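Nicotinamide-nucleotide adenylyltransferase NadR family / Ribosylnicotinamide kinase (Lactococcus lactis subsp. cremoris, PDB 6GYE) phosphorylates nicotinamide riboside, which it binds here, and probably also adenylylates the resulting mononucleotide on the way to NAD+. Local coordinates at residues Phe179-Gly187 with Asn252-Ile263. Sequence-based numbering, arbitrary orientation.
With NNR (Nicotinamide riboside), chain I.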
# COMPACT_ATOMS: atom_id res chain seq x y z
N PHE A 179 -3.51 -0.68 -0.57
CA PHE A 179 -4.88 -0.55 -1.06
C PHE A 179 -5.39 0.88 -1.05
O PHE A 179 -6.55 1.12 -1.38
CB PHE A 179 -5.83 -1.43 -0.25
CG PHE A 179 -5.64 -2.89 -0.49
CD1 PHE A 179 -6.12 -3.48 -1.64
CD2 PHE A 179 -4.94 -3.66 0.42
CE1 PHE A 179 -5.93 -4.83 -1.86
CE2 PHE A 179 -4.74 -5.01 0.19
CZ PHE A 179 -5.23 -5.60 -0.94
N SER A 180 -4.55 1.82 -0.64
CA SER A 180 -4.99 3.19 -0.48
C SER A 180 -5.23 3.84 -1.83
O SER A 180 -4.50 3.60 -2.79
CB SER A 180 -3.96 3.98 0.33
OG SER A 180 -4.46 5.27 0.54
N LYS A 181 -6.30 4.64 -1.92
CA LYS A 181 -6.49 5.55 -3.04
C LYS A 181 -5.70 6.84 -2.80
O LYS A 181 -5.64 7.34 -1.67
CB LYS A 181 -7.97 5.85 -3.22
CG LYS A 181 -8.80 4.68 -3.81
CD LYS A 181 -8.65 4.60 -5.29
CE LYS A 181 -9.55 3.53 -5.92
NZ LYS A 181 -9.19 2.20 -5.37
N VAL A 182 -5.13 7.39 -3.86
CA VAL A 182 -4.24 8.55 -3.74
C VAL A 182 -4.64 9.59 -4.78
O VAL A 182 -4.67 9.30 -5.98
CB VAL A 182 -2.76 8.15 -3.90
CG1 VAL A 182 -1.83 9.37 -3.83
CG2 VAL A 182 -2.35 7.10 -2.85
N VAL A 183 -4.96 10.80 -4.31
CA VAL A 183 -5.27 11.96 -5.15
C VAL A 183 -4.17 12.98 -4.96
O VAL A 183 -3.92 13.42 -3.84
CB VAL A 183 -6.62 12.58 -4.76
CG1 VAL A 183 -6.94 13.78 -5.65
CG2 VAL A 183 -7.72 11.55 -4.78
N THR A 184 -3.54 13.40 -6.06
CA THR A 184 -2.46 14.37 -6.01
C THR A 184 -2.87 15.64 -6.74
O THR A 184 -3.38 15.58 -7.86
CB THR A 184 -1.18 13.80 -6.63
OG1 THR A 184 -0.80 12.60 -5.95
CG2 THR A 184 -0.04 14.82 -6.52
N VAL A 185 -2.64 16.79 -6.12
CA VAL A 185 -2.97 18.08 -6.72
C VAL A 185 -1.69 18.72 -7.23
O VAL A 185 -0.66 18.72 -6.54
CB VAL A 185 -3.70 19.00 -5.72
CG1 VAL A 185 -3.98 20.33 -6.35
CG2 VAL A 185 -4.98 18.34 -5.22
N MET A 186 -1.74 19.28 -8.43
CA MET A 186 -0.58 19.87 -9.09
C MET A 186 -0.95 21.23 -9.68
O MET A 186 -2.07 21.42 -10.17
CB MET A 186 -0.05 18.94 -10.21
CG MET A 186 0.36 17.53 -9.75
SD MET A 186 1.13 16.59 -11.11
CE MET A 186 1.40 15.00 -10.31
N GLY A 187 -0.01 22.16 -9.64
CA GLY A 187 -0.27 23.49 -10.17
C GLY A 187 0.83 24.44 -9.79
O GLY A 187 1.69 24.14 -8.95
N ASN A 252 -5.56 7.60 7.89
CA ASN A 252 -6.03 7.19 6.57
C ASN A 252 -7.28 6.33 6.70
O ASN A 252 -7.27 5.30 7.38
CB ASN A 252 -4.92 6.42 5.86
CG ASN A 252 -5.22 6.16 4.40
OD1 ASN A 252 -6.33 6.39 3.93
ND2 ASN A 252 -4.22 5.68 3.66
N GLN A 253 -8.36 6.76 6.05
CA GLN A 253 -9.57 5.97 5.97
C GLN A 253 -9.74 5.31 4.62
O GLN A 253 -10.76 4.66 4.40
CB GLN A 253 -10.81 6.83 6.29
CG GLN A 253 -10.65 7.62 7.56
CD GLN A 253 -11.95 8.18 8.12
OE1 GLN A 253 -12.19 8.12 9.33
NE2 GLN A 253 -12.79 8.73 7.26
N GLY A 254 -8.76 5.42 3.73
CA GLY A 254 -8.83 4.74 2.45
C GLY A 254 -8.53 5.65 1.27
O GLY A 254 -8.30 5.17 0.16
N ILE A 255 -8.49 6.96 1.52
CA ILE A 255 -8.21 7.96 0.49
C ILE A 255 -7.31 9.03 1.11
O ILE A 255 -7.62 9.54 2.19
CB ILE A 255 -9.51 8.60 -0.03
CG1 ILE A 255 -10.52 7.51 -0.43
CG2 ILE A 255 -9.22 9.57 -1.18
CD1 ILE A 255 -11.83 8.03 -1.04
N VAL A 256 -6.22 9.40 0.42
CA VAL A 256 -5.37 10.49 0.89
C VAL A 256 -5.16 11.52 -0.22
O VAL A 256 -5.19 11.19 -1.41
CB VAL A 256 -4.00 10.01 1.44
CG1 VAL A 256 -4.20 8.84 2.39
CG2 VAL A 256 -3.09 9.64 0.32
N PHE A 257 -4.93 12.76 0.18
CA PHE A 257 -4.73 13.87 -0.74
C PHE A 257 -3.32 14.41 -0.58
O PHE A 257 -2.86 14.63 0.54
CB PHE A 257 -5.76 14.98 -0.50
CG PHE A 257 -7.16 14.59 -0.89
CD1 PHE A 257 -7.97 13.87 -0.00
CD2 PHE A 257 -7.66 14.92 -2.13
CE1 PHE A 257 -9.26 13.49 -0.36
CE2 PHE A 257 -8.96 14.56 -2.50
CZ PHE A 257 -9.77 13.83 -1.61
N LEU A 258 -2.63 14.58 -1.70
CA LEU A 258 -1.23 15.00 -1.70
C LEU A 258 -1.10 16.36 -2.36
O LEU A 258 -1.56 16.56 -3.49
CB LEU A 258 -0.36 13.97 -2.43
CG LEU A 258 -0.40 12.55 -1.87
CD1 LEU A 258 0.60 11.68 -2.64
CD2 LEU A 258 -0.10 12.53 -0.34
N ASP A 259 -0.42 17.29 -1.68
CA ASP A 259 -0.16 18.63 -2.20
C ASP A 259 1.18 18.61 -2.92
O ASP A 259 2.25 18.83 -2.32
CB ASP A 259 -0.18 19.66 -1.07
CG ASP A 259 -0.32 21.09 -1.58
OD1 ASP A 259 -0.18 21.29 -2.81
OD2 ASP A 259 -0.60 22.02 -0.78
N THR A 260 1.13 18.33 -4.23
CA THR A 260 2.27 18.24 -5.15
C THR A 260 3.14 17.01 -4.88
O THR A 260 2.95 16.29 -3.89
CB THR A 260 3.15 19.51 -5.14
OG1 THR A 260 4.00 19.54 -4.00
CG2 THR A 260 2.32 20.77 -5.17
N ASP A 261 4.10 16.77 -5.77
CA ASP A 261 4.88 15.54 -5.76
C ASP A 261 6.20 15.82 -6.50
O ASP A 261 6.53 16.97 -6.79
CB ASP A 261 4.10 14.42 -6.45
CG ASP A 261 4.11 14.58 -7.95
OD1 ASP A 261 4.07 15.73 -8.44
OD2 ASP A 261 4.21 13.55 -8.64
N ALA A 262 6.93 14.75 -6.87
CA ALA A 262 8.23 14.95 -7.50
C ALA A 262 8.10 15.48 -8.93
O ALA A 262 8.98 16.23 -9.39
CB ALA A 262 9.04 13.65 -7.48
N ILE A 263 7.02 15.14 -9.64
CA ILE A 263 6.82 15.69 -10.98
C ILE A 263 6.73 17.21 -10.92
O ILE A 263 7.34 17.92 -11.73
CB ILE A 263 5.58 15.07 -11.64
CG1 ILE A 263 5.83 13.60 -11.94
CG2 ILE A 263 5.22 15.82 -12.93
CD1 ILE A 263 4.78 12.96 -12.72
O2R NNR I . 5.24 5.34 1.59
C2R NNR I . 4.71 4.73 0.41
C3R NNR I . 5.17 3.29 0.23
O3R NNR I . 6.04 2.86 1.28
C4R NNR I . 5.91 3.24 -1.10
C5R NNR I . 5.25 2.26 -2.06
O5R NNR I . 5.94 2.28 -3.31
O4R NNR I . 5.88 4.56 -1.67
C1R NNR I . 5.20 5.49 -0.82
N1 NNR I . 4.06 6.06 -1.54
C2 NNR I . 4.16 7.29 -2.07
C6 NNR I . 2.93 5.35 -1.66
C5 NNR I . 1.83 5.86 -2.33
C4 NNR I . 1.91 7.13 -2.89
C3 NNR I . 3.09 7.85 -2.75
C7 NNR I . 3.21 9.23 -3.34
O7 NNR I . 4.02 10.01 -2.87
N7 NNR I . 2.42 9.56 -4.36
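Val183 and Phe257 sit side by side on neighbouring parallel strands, 181-187 and 255-259, in the P-loop NTPase fold; the first strand runs into a probable Walker A loop beginning at Gly187. Backbone bonds join the strands throughout: Val256 O accepts from Val183 N, and Val183 O from Leu258 N at 2.8 Å. Packing is tight on the face of Val183 and Phe257, where helix 193-203 covers the ring. Phe257 CG lies anti to the carbonyl carbon (chi1 -69°), which brings CD2 within 3.7 Å of Val183 CB, met obliquely. Further along this face, Asp259 turns its carboxylate to Lys193 and Thr194 of the same probable motif, at the start of helix 193-203, consistent with a Walker B-type aspartate. Lys181 is looser: only CB and CG pack here, the rest leads away from strand 255-259 and the residue stays partly exposed, so a long, flexible chain suits this end. Next to it, buried again, Asn252 ND2 gives Ser180 OG a nearly straight bond (3.2 Å, 172°) in its amide plane, while its OD1 closes an Asx turn onto Gly254 N. Glycine suits 254 because a CB would jam against the preceding carbonyl. On the opposite face Val182 CG1 presses on Leu258 CD1 at 3.6 Å, and Thr184 OG1 is buried against the leucine without a polar partner. Leucine, branched and apolar, reaches the nicotinamide pocket: its CD1 lies 3.3 Å from N7 of the riboside.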